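Local structure of ornithine carbamoyltransferase (Gloeobacter violaceus, 3GD5) at residues S18-D23 with L173-A178; A44-K49 with Y71-Q76; P127-L132 with A306-L311; L158-V163 with M182-A187; R224-L229 with N261-E266. The protein probably catalyses the reversible transfer of the carbamoyl group from carbamoyl phosphate to ornithine, giving citrulline and phosphate in arginine biosynthesis. One frame throughout, in Å; residues are numbered along the deposited sequence.

In the fold
Contacts 1, 3 and 4 are buried; contacts 2 and 5 are partly exposed and lie on opposite sides of the chain's centre. Contacts 1 and 3 each join the carbamoyl phosphate binding domain to part of the ornithine binding half of the sequence, and do so by apolar side chains without a hydrogen bond between their segments. Contact 4 is the opposite case: two neighbouring parallel strands held by a ladder of backbone bonds. Contact 5 reaches the same sheet through strand 228-231, but with loops and only two backbone bonds. Contact 2 joins the end of helix 60-72 to a loop, and its L73 packs on L308 of contact 3. Helix 168-180 carries half of contact 1 and connects the strands of contact 4.

Contact 1: S18-D23 with L173-A178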
# COMPACT_ATOMS: atom_id res chain seq x y z
N SER A 18 -8.89 34.26 3.59
CA SER A 18 -8.78 34.52 5.01
C SER A 18 -10.02 35.29 5.41
O SER A 18 -10.58 36.03 4.60
CB SER A 18 -7.54 35.36 5.28
OG SER A 18 -7.63 36.04 6.52
N LEU A 19 -10.47 35.11 6.65
CA LEU A 19 -11.65 35.84 7.09
C LEU A 19 -11.32 37.34 7.03
O LEU A 19 -12.21 38.18 6.91
CB LEU A 19 -12.04 35.45 8.51
CG LEU A 19 -13.49 35.76 8.88
CD1 LEU A 19 -14.45 35.00 7.96
CD2 LEU A 19 -13.75 35.37 10.31
N ASP A 20 -10.03 37.66 7.08
CA ASP A 20 -9.60 39.05 7.04
C ASP A 20 -9.67 39.64 5.63
O ASP A 20 -9.16 40.73 5.39
CB ASP A 20 -8.17 39.17 7.58
CG ASP A 20 -7.86 40.57 8.08
OD1 ASP A 20 -8.80 41.26 8.54
OD2 ASP A 20 -6.68 40.97 8.05
N ASP A 21 -10.30 38.92 4.71
CA ASP A 21 -10.46 39.40 3.34
C ASP A 21 -11.76 40.17 3.30
O ASP A 21 -12.11 40.80 2.31
CB ASP A 21 -10.53 38.25 2.34
CG ASP A 21 -9.18 37.59 2.12
OD1 ASP A 21 -8.18 38.11 2.64
OD2 ASP A 21 -9.13 36.55 1.42
N LEU A 22 -12.49 40.10 4.41
CA LEU A 22 -13.76 40.79 4.55
C LEU A 22 -13.61 41.79 5.67
O LEU A 22 -13.19 41.42 6.76
CB LEU A 22 -14.86 39.81 4.94
CG LEU A 22 -15.20 38.60 4.07
CD1 LEU A 22 -15.91 37.56 4.92
CD2 LEU A 22 -16.05 39.02 2.89
N ASP A 23 -13.91 43.06 5.41
CA ASP A 23 -13.84 44.04 6.48
C ASP A 23 -15.15 43.86 7.25
O ASP A 23 -15.97 43.01 6.89
CB ASP A 23 -13.71 45.47 5.93
CG ASP A 23 -14.81 45.85 4.94
OD1 ASP A 23 -16.00 45.56 5.20
OD2 ASP A 23 -14.48 46.45 3.90
N LEU A 173 -11.99 32.53 14.27
CA LEU A 173 -12.94 33.00 15.27
C LEU A 173 -12.45 34.34 15.82
O LEU A 173 -13.25 35.23 16.09
CB LEU A 173 -13.08 31.99 16.42
CG LEU A 173 -13.99 30.77 16.16
CD1 LEU A 173 -13.83 29.75 17.28
CD2 LEU A 173 -15.43 31.22 16.06
N LEU A 174 -11.14 34.46 15.97
CA LEU A 174 -10.53 35.69 16.47
C LEU A 174 -10.85 36.85 15.53
O LEU A 174 -11.35 37.89 15.96
CB LEU A 174 -9.01 35.52 16.60
CG LEU A 174 -8.54 34.63 17.76
CD1 LEU A 174 -7.03 34.48 17.76
CD2 LEU A 174 -9.01 35.25 19.08
N LEU A 175 -10.58 36.66 14.24
CA LEU A 175 -10.84 37.70 13.25
C LEU A 175 -12.34 37.95 13.11
O LEU A 175 -12.77 39.10 12.98
CB LEU A 175 -10.28 37.30 11.89
CG LEU A 175 -8.78 37.10 11.77
CD1 LEU A 175 -8.48 36.53 10.40
CD2 LEU A 175 -8.03 38.42 12.01
N GLY A 176 -13.11 36.87 13.12
CA GLY A 176 -14.55 36.98 12.97
C GLY A 176 -15.29 37.63 14.13
O GLY A 176 -16.13 38.50 13.92
N CYS A 177 -14.99 37.18 15.34
CA CYS A 177 -15.63 37.74 16.52
C CYS A 177 -15.36 39.24 16.57
O CYS A 177 -16.29 40.04 16.57
CB CYS A 177 -15.12 37.04 17.78
SG CYS A 177 -15.79 35.36 17.99
N ALA A 178 -14.09 39.61 16.58
CA ALA A 178 -13.72 41.01 16.62
C ALA A 178 -14.50 41.82 15.59
O ALA A 178 -15.08 42.85 15.92
CB ALA A 178 -12.22 41.16 16.36
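L19 and L175 meet where a short 3-10 turn, 19-21, lies against helix 168-180. The turn belongs to the carbamoyl phosphate binding domain and the helix to the ornithine binding domain, so the contact bridges the two halves of the fold.

The apolar part is made by two leucines and a glycine. L19 sends its CD2 branch at the helix backbone, where it lies 3.2 Å from G176 CA. This is tighter than usual van der Waals contact. The lack of a side chain at G176 lets the methyl in; a CB there would collide with it. L175 reaches back with CD1. Its CG stands anti to the carbonyl carbon (chi1 -62°), and L175 CD1 comes to 4.2 Å from L19 CB and 3.9 Å from D20 CB. L19 also packs on P138, a carbamoyl phosphate site residue by similarity, and on V141 and V142 of helix 138-152.

No hydrogen bond joins the two segments. The polar groups serve the turn itself and its surroundings. S18 OG bonds to E136, and the backbone N of L19 bonds to the same carboxylate. S18 N bonds to D21 OD2, which it meets from above the carboxylate plane. The carboxylate of D20 forms salt bridges to K179, on the same helix as L175, and to R201 of helix 196-209. The hydroxyl oxygen S18 OG lies 4.0 Å from L175 CD1.

Contact 2: A44-K49 with Y71-Q76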
# COMPACT_ATOMS: atom_id res chain seq x y z
N ALA A 44 -30.80 33.55 -4.99
CA ALA A 44 -29.64 33.69 -5.85
C ALA A 44 -29.65 32.56 -6.87
O ALA A 44 -30.46 31.63 -6.78
CB ALA A 44 -28.36 33.64 -5.03
N ASN A 45 -28.75 32.63 -7.84
CA ASN A 45 -28.70 31.60 -8.87
C ASN A 45 -27.39 31.63 -9.63
O ASN A 45 -27.00 32.67 -10.15
CB ASN A 45 -29.87 31.79 -9.83
CG ASN A 45 -29.73 30.96 -11.08
OD1 ASN A 45 -28.93 31.28 -11.96
ND2 ASN A 45 -30.51 29.90 -11.17
N LEU A 46 -26.73 30.48 -9.71
CA LEU A 46 -25.46 30.36 -10.41
C LEU A 46 -25.60 29.38 -11.57
O LEU A 46 -24.66 28.66 -11.90
CB LEU A 46 -24.36 29.87 -9.47
CG LEU A 46 -24.01 30.79 -8.29
CD1 LEU A 46 -22.87 30.19 -7.48
CD2 LEU A 46 -23.61 32.16 -8.83
N HIS A 47 -26.78 29.37 -12.17
CA HIS A 47 -27.05 28.49 -13.31
C HIS A 47 -26.02 28.72 -14.41
O HIS A 47 -25.67 29.85 -14.72
CB HIS A 47 -28.46 28.75 -13.85
CG HIS A 47 -28.80 27.92 -15.05
ND1 HIS A 47 -28.31 28.19 -16.31
CD2 HIS A 47 -29.57 26.81 -15.17
CE1 HIS A 47 -28.77 27.29 -17.16
NE2 HIS A 47 -29.53 26.44 -16.49
N GLY A 48 -25.54 27.62 -14.98
CA GLY A 48 -24.55 27.71 -16.04
C GLY A 48 -23.14 27.74 -15.51
O GLY A 48 -22.19 27.73 -16.30
N LYS A 49 -22.98 27.78 -14.19
CA LYS A 49 -21.64 27.81 -13.61
C LYS A 49 -21.24 26.51 -12.91
O LYS A 49 -22.09 25.76 -12.42
CB LYS A 49 -21.52 28.99 -12.64
CG LYS A 49 -21.67 30.33 -13.33
CD LYS A 49 -21.86 31.45 -12.32
CE LYS A 49 -22.34 32.73 -13.00
NZ LYS A 49 -21.38 33.18 -14.04
N TYR A 71 -25.59 23.25 -5.51
CA TYR A 71 -26.78 22.67 -6.14
C TYR A 71 -28.03 23.51 -5.87
O TYR A 71 -28.89 23.65 -6.73
CB TYR A 71 -27.03 21.25 -5.66
CG TYR A 71 -26.10 20.20 -6.23
CD1 TYR A 71 -25.30 20.46 -7.34
CD2 TYR A 71 -26.03 18.93 -5.65
CE1 TYR A 71 -24.45 19.48 -7.86
CE2 TYR A 71 -25.20 17.95 -6.16
CZ TYR A 71 -24.41 18.22 -7.26
OH TYR A 71 -23.60 17.23 -7.75
N GLN A 72 -28.13 24.07 -4.67
CA GLN A 72 -29.30 24.87 -4.33
C GLN A 72 -29.28 26.22 -5.03
O GLN A 72 -30.30 26.90 -5.10
CB GLN A 72 -29.42 25.04 -2.82
CG GLN A 72 -29.84 23.75 -2.14
CD GLN A 72 -30.21 23.93 -0.68
OE1 GLN A 72 -30.72 23.00 -0.05
NE2 GLN A 72 -29.95 25.11 -0.14
N LEU A 73 -28.11 26.60 -5.55
CA LEU A 73 -27.96 27.85 -6.28
C LEU A 73 -28.17 27.58 -7.77
O LEU A 73 -28.13 28.49 -8.59
CB LEU A 73 -26.57 28.45 -6.04
CG LEU A 73 -26.35 29.02 -4.63
CD1 LEU A 73 -24.91 29.50 -4.47
CD2 LEU A 73 -27.31 30.19 -4.40
N GLY A 74 -28.39 26.31 -8.11
CA GLY A 74 -28.62 25.94 -9.49
C GLY A 74 -27.38 25.72 -10.35
O GLY A 74 -27.45 25.68 -11.58
N GLY A 75 -26.22 25.57 -9.71
CA GLY A 75 -25.01 25.35 -10.47
C GLY A 75 -24.55 23.90 -10.40
O GLY A 75 -25.20 23.06 -9.74
N GLN A 76 -23.45 23.60 -11.07
CA GLN A 76 -22.89 22.26 -11.03
C GLN A 76 -21.61 22.25 -10.20
O GLN A 76 -21.05 23.31 -9.90
CB GLN A 76 -22.61 21.74 -12.45
CG GLN A 76 -23.71 20.83 -12.99
CD GLN A 76 -24.00 19.65 -12.05
OE1 GLN A 76 -23.10 19.12 -11.37
NE2 GLN A 76 -25.26 19.23 -12.01
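L46 and L73 lie side by side and point the same way, at the place where helix 60-72 ends in a Schellman motif and meets the loop before strand 50-55. Their CD1 methyls, L46 CD1 and L73 CD1, are 3.7 Å apart. The CD2 branch of L73 turns instead to A44, 3.7 Å from A44 CB. With CG of L73 anti to the carbonyl carbon (chi1 -71°), its two methyls are divided between L46 and A44. Both leucines also rest on L308 of helix 293-312. With an alanine at position L73, L46 and A44 would probably lose their shared apolar partner, leaving a gap beside L308.

The backbones fix this pairing. L46 N donates to L73 O at 2.7 Å, and Q76 N donates to K49 O at 2.9 Å. Between these bonds, L46 to K49 form a type II beta turn. Just before it, N45 OD1 accepts from H47 N in an Asx turn.

G74 has positive phi, as the Schellman motif requires. A CB on G75 would press on two carbonyl oxygens, those of L46 and K49. H47 CA comes within 3.3 Å of G74 O, a CA-H...O contact.

Contact 3: P127-L132 with A306-L311; sequences PVINAL and AVLAAL
I129 is the centre of the buried part of this contact, between strand 128-130 and helix 293-312. Its CD1 methyl reaches two buried residues of the helix. I129 CD1 lies 3.8 Å from L308 CD2, where the two side chains cross at about a right angle. It is 4.1 Å from V307 CG2. Further back along the same side chain, I129 CG1 is 4.2 Å from L311 CD1. CG1 of I129 is set anti to the carbonyl carbon (chi1 -59°), and the chain then extends (chi2 162°). This carries CD1 out toward V307 and L308.

The P127 end differs in exposure and chemistry. P127 and L311 are both partly exposed. P127 CB and L311 CB are 4.3 Å apart. The close approach here is of a ring carbon to a carbonyl oxygen, with P127 CG 3.3 Å from L311 O. No hydrogen bond crosses the contact. L311 itself also packs on F12.

The short axes of strand and helix run nearly antiparallel, at 155°, and come within 10.2 Å. I129 also lies near C139, a carbamoyl phosphate site residue by similarity. Strand 128-130 is an outer strand of the four-stranded parallel sheet within the chain. The arrangement is that of the carbamoyltransferase alpha/beta fold, in which the C-terminal helix returns to pack on the sheet of the carbamoyl phosphate domain.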
# COMPACT_ATOMS: atom_id res chain seq x y z
N PRO A 127 -12.57 33.10 -8.95
CA PRO A 127 -12.73 33.16 -7.50
C PRO A 127 -12.24 31.91 -6.78
O PRO A 127 -12.56 30.79 -7.18
CB PRO A 127 -14.24 33.36 -7.33
CG PRO A 127 -14.64 34.08 -8.58
CD PRO A 127 -13.84 33.37 -9.64
N VAL A 128 -11.44 32.10 -5.74
CA VAL A 128 -10.93 30.99 -4.95
C VAL A 128 -11.39 31.12 -3.50
O VAL A 128 -11.23 32.18 -2.88
CB VAL A 128 -9.39 30.91 -5.00
CG1 VAL A 128 -8.89 29.87 -4.00
CG2 VAL A 128 -8.93 30.55 -6.40
N ILE A 129 -11.96 30.05 -2.97
CA ILE A 129 -12.46 30.04 -1.61
C ILE A 129 -11.66 29.06 -0.77
O ILE A 129 -11.36 27.95 -1.20
CB ILE A 129 -13.94 29.61 -1.58
CG1 ILE A 129 -14.77 30.58 -2.42
CG2 ILE A 129 -14.44 29.56 -0.14
CD1 ILE A 129 -16.13 30.04 -2.80
N ASN A 130 -11.30 29.48 0.44
CA ASN A 130 -10.56 28.64 1.35
C ASN A 130 -11.53 27.67 2.01
O ASN A 130 -12.34 28.06 2.84
CB ASN A 130 -9.88 29.50 2.43
CG ASN A 130 -9.20 28.66 3.50
OD1 ASN A 130 -9.35 27.44 3.54
ND2 ASN A 130 -8.46 29.32 4.39
N ALA A 131 -11.45 26.39 1.61
CA ALA A 131 -12.31 25.36 2.16
C ALA A 131 -11.77 24.94 3.51
O ALA A 131 -12.50 24.48 4.38
CB ALA A 131 -12.36 24.16 1.22
N LEU A 132 -10.46 25.12 3.68
CA LEU A 132 -9.77 24.80 4.92
C LEU A 132 -8.26 24.72 4.69
O LEU A 132 -7.81 24.13 3.71
CB LEU A 132 -10.26 23.46 5.48
CG LEU A 132 -10.17 23.24 7.00
CD1 LEU A 132 -10.62 21.82 7.34
CD2 LEU A 132 -8.75 23.46 7.48
N ALA A 306 -24.01 31.66 0.61
CA ALA A 306 -23.81 33.11 0.58
C ALA A 306 -22.44 33.46 -0.01
O ALA A 306 -22.33 34.42 -0.77
CB ALA A 306 -23.95 33.69 1.98
N VAL A 307 -21.40 32.70 0.32
CA VAL A 307 -20.09 33.02 -0.26
C VAL A 307 -20.12 32.75 -1.75
O VAL A 307 -19.71 33.60 -2.55
CB VAL A 307 -18.93 32.22 0.39
CG1 VAL A 307 -18.96 32.38 1.89
CG2 VAL A 307 -19.00 30.75 0.00
N LEU A 308 -20.61 31.57 -2.15
CA LEU A 308 -20.69 31.21 -3.56
C LEU A 308 -21.46 32.30 -4.32
O LEU A 308 -21.01 32.79 -5.36
CB LEU A 308 -21.37 29.85 -3.73
CG LEU A 308 -20.61 28.62 -3.19
CD1 LEU A 308 -21.49 27.40 -3.24
CD2 LEU A 308 -19.34 28.39 -4.01
N ALA A 309 -22.62 32.68 -3.80
CA ALA A 309 -23.42 33.71 -4.45
C ALA A 309 -22.63 35.02 -4.55
O ALA A 309 -22.53 35.62 -5.61
CB ALA A 309 -24.70 33.93 -3.68
N ALA A 310 -22.06 35.44 -3.42
CA ALA A 310 -21.30 36.69 -3.36
C ALA A 310 -20.10 36.76 -4.29
O ALA A 310 -19.90 37.78 -4.96
CB ALA A 310 -20.85 36.94 -1.93
N LEU A 311 -19.30 35.70 -4.34
CA LEU A 311 -18.09 35.72 -5.17
C LEU A 311 -18.23 35.25 -6.62
O LEU A 311 -17.38 35.57 -7.45
CB LEU A 311 -16.99 34.92 -4.48
CG LEU A 311 -16.59 35.37 -3.07
CD1 LEU A 311 -15.27 34.71 -2.67
CD2 LEU A 311 -16.44 36.89 -3.06

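Contact 4: L158-V163 with M182-A187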
# COMPACT_ATOMS: atom_id res chain seq x y z
N LEU A 158 -21.85 40.33 22.82
CA LEU A 158 -21.73 38.94 23.23
C LEU A 158 -20.27 38.55 23.50
O LEU A 158 -19.35 39.24 23.06
CB LEU A 158 -22.30 38.03 22.14
CG LEU A 158 -23.69 37.42 22.33
CD1 LEU A 158 -24.64 38.42 22.96
CD2 LEU A 158 -24.20 36.94 20.97
N LYS A 159 -20.08 37.46 24.23
CA LYS A 159 -18.74 36.98 24.51
C LYS A 159 -18.62 35.49 24.12
O LYS A 159 -19.45 34.66 24.50
CB LYS A 159 -18.39 37.15 25.99
CG LYS A 159 -16.95 36.73 26.31
CD LYS A 159 -16.73 36.47 27.79
CE LYS A 159 -15.28 36.12 28.07
NZ LYS A 159 -15.01 35.79 29.51
N LEU A 160 -17.58 35.19 23.35
CA LEU A 160 -17.29 33.83 22.87
C LEU A 160 -16.00 33.34 23.56
O LEU A 160 -14.99 34.04 23.57
CB LEU A 160 -17.10 33.86 21.34
CG LEU A 160 -16.73 32.67 20.42
CD1 LEU A 160 -15.56 31.90 21.01
CD2 LEU A 160 -17.92 31.76 20.21
N ALA A 161 -16.06 32.16 24.14
CA ALA A 161 -14.89 31.58 24.79
C ALA A 161 -14.51 30.30 24.06
O ALA A 161 -15.33 29.39 23.91
CB ALA A 161 -15.18 31.28 26.25
N TYR A 162 -13.27 30.23 23.59
CA TYR A 162 -12.77 29.06 22.88
C TYR A 162 -11.76 28.35 23.76
O TYR A 162 -10.87 28.98 24.33
CB TYR A 162 -12.11 29.47 21.57
CG TYR A 162 -11.45 28.32 20.84
CD1 TYR A 162 -12.12 27.64 19.82
CD2 TYR A 162 -10.17 27.89 21.18
CE1 TYR A 162 -11.52 26.57 19.16
CE2 TYR A 162 -9.56 26.82 20.53
CZ TYR A 162 -10.24 26.17 19.51
OH TYR A 162 -9.62 25.14 18.84
N VAL A 163 -11.89 27.03 23.88
CA VAL A 163 -10.96 26.26 24.70
C VAL A 163 -10.45 25.08 23.90
O VAL A 163 -11.22 24.36 23.27
CB VAL A 163 -11.63 25.75 26.01
CG1 VAL A 163 -12.23 26.93 26.78
CG2 VAL A 163 -12.71 24.72 25.69
N MET A 182 -17.98 41.04 18.81
CA MET A 182 -18.16 40.01 19.81
C MET A 182 -16.83 39.80 20.52
O MET A 182 -15.79 39.64 19.87
CB MET A 182 -18.61 38.69 19.16
CG MET A 182 -18.94 37.58 20.14
SD MET A 182 -19.41 35.99 19.35
CE MET A 182 -20.90 36.42 18.60
N SER A 183 -16.85 39.84 21.85
CA SER A 183 -15.64 39.64 22.63
C SER A 183 -15.25 38.17 22.59
O SER A 183 -16.12 37.29 22.60
CB SER A 183 -15.86 40.08 24.08
OG SER A 183 -15.96 41.49 24.19
N ILE A 184 -13.96 37.90 22.53
CA ILE A 184 -13.49 36.52 22.49
C ILE A 184 -12.30 36.26 23.39
O ILE A 184 -11.34 37.03 23.43
CB ILE A 184 -13.12 36.08 21.05
CG1 ILE A 184 -12.55 34.65 21.09
CG2 ILE A 184 -12.13 37.07 20.43
CD1 ILE A 184 -12.27 34.05 19.73
N ALA A 185 -12.39 35.17 24.13
CA ALA A 185 -11.33 34.75 25.03
C ALA A 185 -10.92 33.35 24.56
O ALA A 185 -11.74 32.44 24.49
CB ALA A 185 -11.86 34.69 26.46
N VAL A 186 -9.65 33.20 24.21
CA VAL A 186 -9.14 31.92 23.73
C VAL A 186 -8.18 31.32 24.74
O VAL A 186 -7.11 31.87 25.00
CB VAL A 186 -8.44 32.07 22.37
CG1 VAL A 186 -7.43 33.20 22.44
CG2 VAL A 186 -7.75 30.77 21.99
N ALA A 187 -8.58 30.18 25.29
CA ALA A 187 -7.77 29.47 26.27
C ALA A 187 -7.13 28.22 25.66
O ALA A 187 -7.82 27.36 25.12
CB ALA A 187 -8.63 29.09 27.48
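M182 and L158 meet at the start of two neighbouring parallel strands, 159-163 and 183-187. M182 has CG anti to the backbone N (chi1 -175°) and bends at its end. M182 CG lies 3.9 Å from L158 CB, and M182 SD lies 3.7 Å from L160 CB. Replacing M182 by an alanine is likely to leave L158 and L160 without this cover and open a gap at the start of the two strands, beside helix 138-152.

On the face that carries L160, I184, Y162 and V186, L160 and I184 lie side by side. Farther on, Y162 CD2 is 3.8 Å from V186 CG2. The other face carries K159, whose extended chain brings K159 CE to 4.0 Å from A185 CB.

Five backbone bonds set this register. S183 N donates to L158 O, A185 N to L160 O and A187 N to Y162 O. In return, L160 N reaches S183 O at 2.7 Å and Y162 N reaches A185 O.

The polar ends have partners beyond the strands: K159 NZ with A222 and R224, S183 OG with E212, Y162 OH with D165. Helix 168-180 makes the beta-alpha-beta crossover and covers Y162 and I184. L158, L160 and M182 also pack on helix 138-152, and strand 228-231 flanks strand 159-163.

Contact 5: R224-L229 with N261-E266; sequences RGAHIL and NCAAAE
A226 O accepts a hydrogen bond from A264 N at 2.9 Å, the firmer of two backbone bonds between these segments. The bond joins two loops at one end of the parallel sheet in the ornithine binding domain. One leads into strand 228-231 and the other toward strand 268-271, its neighbour in the sheet.

The CB methyls of A263 and A264 each lie 3.3 Å from the same oxygen, A226 O. A263 CB also meets a small apolar group, 4.4 Å from L229 CD2 and the same from A226 CB. Behind them, A226 and L229 pack on A161 of strand 159-163.

The second backbone bond is weak. G225 N points to C262 O at 3.3 Å. The same oxygen is approached by the CA-H of R224, almost in line. G225 has positive phi, which lets the chain turn here. R224 runs its CB and CG past C262 O, and its guanidinium group goes on to a salt bridge with E221.

The outer side is made by H227 and E266. Their side chains lie side by side and point the same way. In H227, CG is anti to the carbonyl carbon (chi1 -52°), which brings the ring beside the A264 methyl. Ring and carboxylate planes are turned 59° apart. G225 O lies over one face of the ring, offset toward the rim. E266 OE1 lies at the ring edge, in its plane, 3.5 Å from H227 ND1.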
# COMPACT_ATOMS: atom_id res chain seq x y z
N ARG A 224 -15.94 32.27 32.00
CA ARG A 224 -16.76 33.09 32.88
C ARG A 224 -17.49 34.19 32.10
O ARG A 224 -16.86 35.01 31.43
CB ARG A 224 -15.92 33.69 34.01
CG ARG A 224 -16.78 34.27 35.14
CD ARG A 224 -16.01 34.43 36.46
NE ARG A 224 -15.07 35.55 36.45
CZ ARG A 224 -13.84 35.50 35.94
NH1 ARG A 224 -13.39 34.38 35.38
NH2 ARG A 224 -13.06 36.58 35.99
N GLY A 225 -18.82 34.17 32.18
CA GLY A 225 -19.62 35.17 31.49
C GLY A 225 -19.77 35.01 29.99
O GLY A 225 -20.29 35.90 29.31
N ALA A 226 -19.32 33.88 29.45
CA ALA A 226 -19.43 33.65 28.01
C ALA A 226 -20.83 33.18 27.64
O ALA A 226 -21.47 32.46 28.40
CB ALA A 226 -18.40 32.63 27.56
N HIS A 227 -21.31 33.60 26.47
CA HIS A 227 -22.63 33.20 25.99
C HIS A 227 -22.45 32.00 25.06
O HIS A 227 -23.41 31.33 24.69
CB HIS A 227 -23.27 34.34 25.19
CG HIS A 227 -23.29 35.64 25.91
ND1 HIS A 227 -24.29 35.99 26.79
CD2 HIS A 227 -22.41 36.67 25.92
CE1 HIS A 227 -24.04 37.18 27.30
NE2 HIS A 227 -22.90 37.62 26.79
N ILE A 228 -21.19 31.75 24.70
CA ILE A 228 -20.86 30.66 23.79
C ILE A 228 -19.54 30.01 24.16
O ILE A 228 -18.51 30.67 24.25
CB ILE A 228 -20.74 31.19 22.33
CG1 ILE A 228 -22.00 31.95 21.93
CG2 ILE A 228 -20.50 30.04 21.36
CD1 ILE A 228 -21.70 33.36 21.41
N LEU A 229 -19.57 28.70 24.40
CA LEU A 229 -18.35 27.95 24.68
C LEU A 229 -18.06 27.19 23.38
O LEU A 229 -18.91 26.46 22.87
CB LEU A 229 -18.54 27.00 25.86
CG LEU A 229 -18.75 27.68 27.21
CD1 LEU A 229 -18.87 26.62 28.29
CD2 LEU A 229 -17.59 28.62 27.51
N ASN A 261 -21.08 25.68 33.81
CA ASN A 261 -21.60 26.35 34.99
C ASN A 261 -20.93 27.70 35.25
O ASN A 261 -21.50 28.56 35.93
CB ASN A 261 -21.45 25.45 36.20
CG ASN A 261 -22.41 25.81 37.31
OD1 ASN A 261 -23.63 25.79 37.12
ND2 ASN A 261 -21.86 26.15 38.48
N CYS A 262 -19.74 27.89 34.69
CA CYS A 262 -18.99 29.13 34.87
C CYS A 262 -19.33 30.21 33.85
O CYS A 262 -18.86 31.34 33.95
CB CYS A 262 -17.49 28.84 34.78
SG CYS A 262 -16.90 27.57 35.90
N ALA A 263 -20.15 29.86 32.86
CA ALA A 263 -20.52 30.81 31.82
C ALA A 263 -21.90 31.40 32.07
O ALA A 263 -22.54 31.11 33.08
CB ALA A 263 -20.49 30.11 30.46
N ALA A 264 -22.36 32.25 31.15
CA ALA A 264 -23.68 32.86 31.27
C ALA A 264 -24.72 31.76 31.37
O ALA A 264 -24.43 30.60 31.06
CB ALA A 264 -23.96 33.74 30.06
N ALA A 265 -25.92 32.12 31.80
CA ALA A 265 -27.00 31.15 31.97
C ALA A 265 -27.58 30.70 30.63
O ALA A 265 -28.03 29.56 30.50
CB ALA A 265 -28.11 31.74 32.83
N GLU A 266 -27.58 31.59 29.65
CA GLU A 266 -28.12 31.26 28.33
C GLU A 266 -26.97 30.82 27.42
O GLU A 266 -27.07 30.94 26.20
CB GLU A 266 -28.82 32.48 27.72
CG GLU A 266 -29.18 33.58 28.72
CD GLU A 266 -27.95 34.33 29.24
OE1 GLU A 266 -27.25 34.96 28.42
OE2 GLU A 266 -27.70 34.28 30.46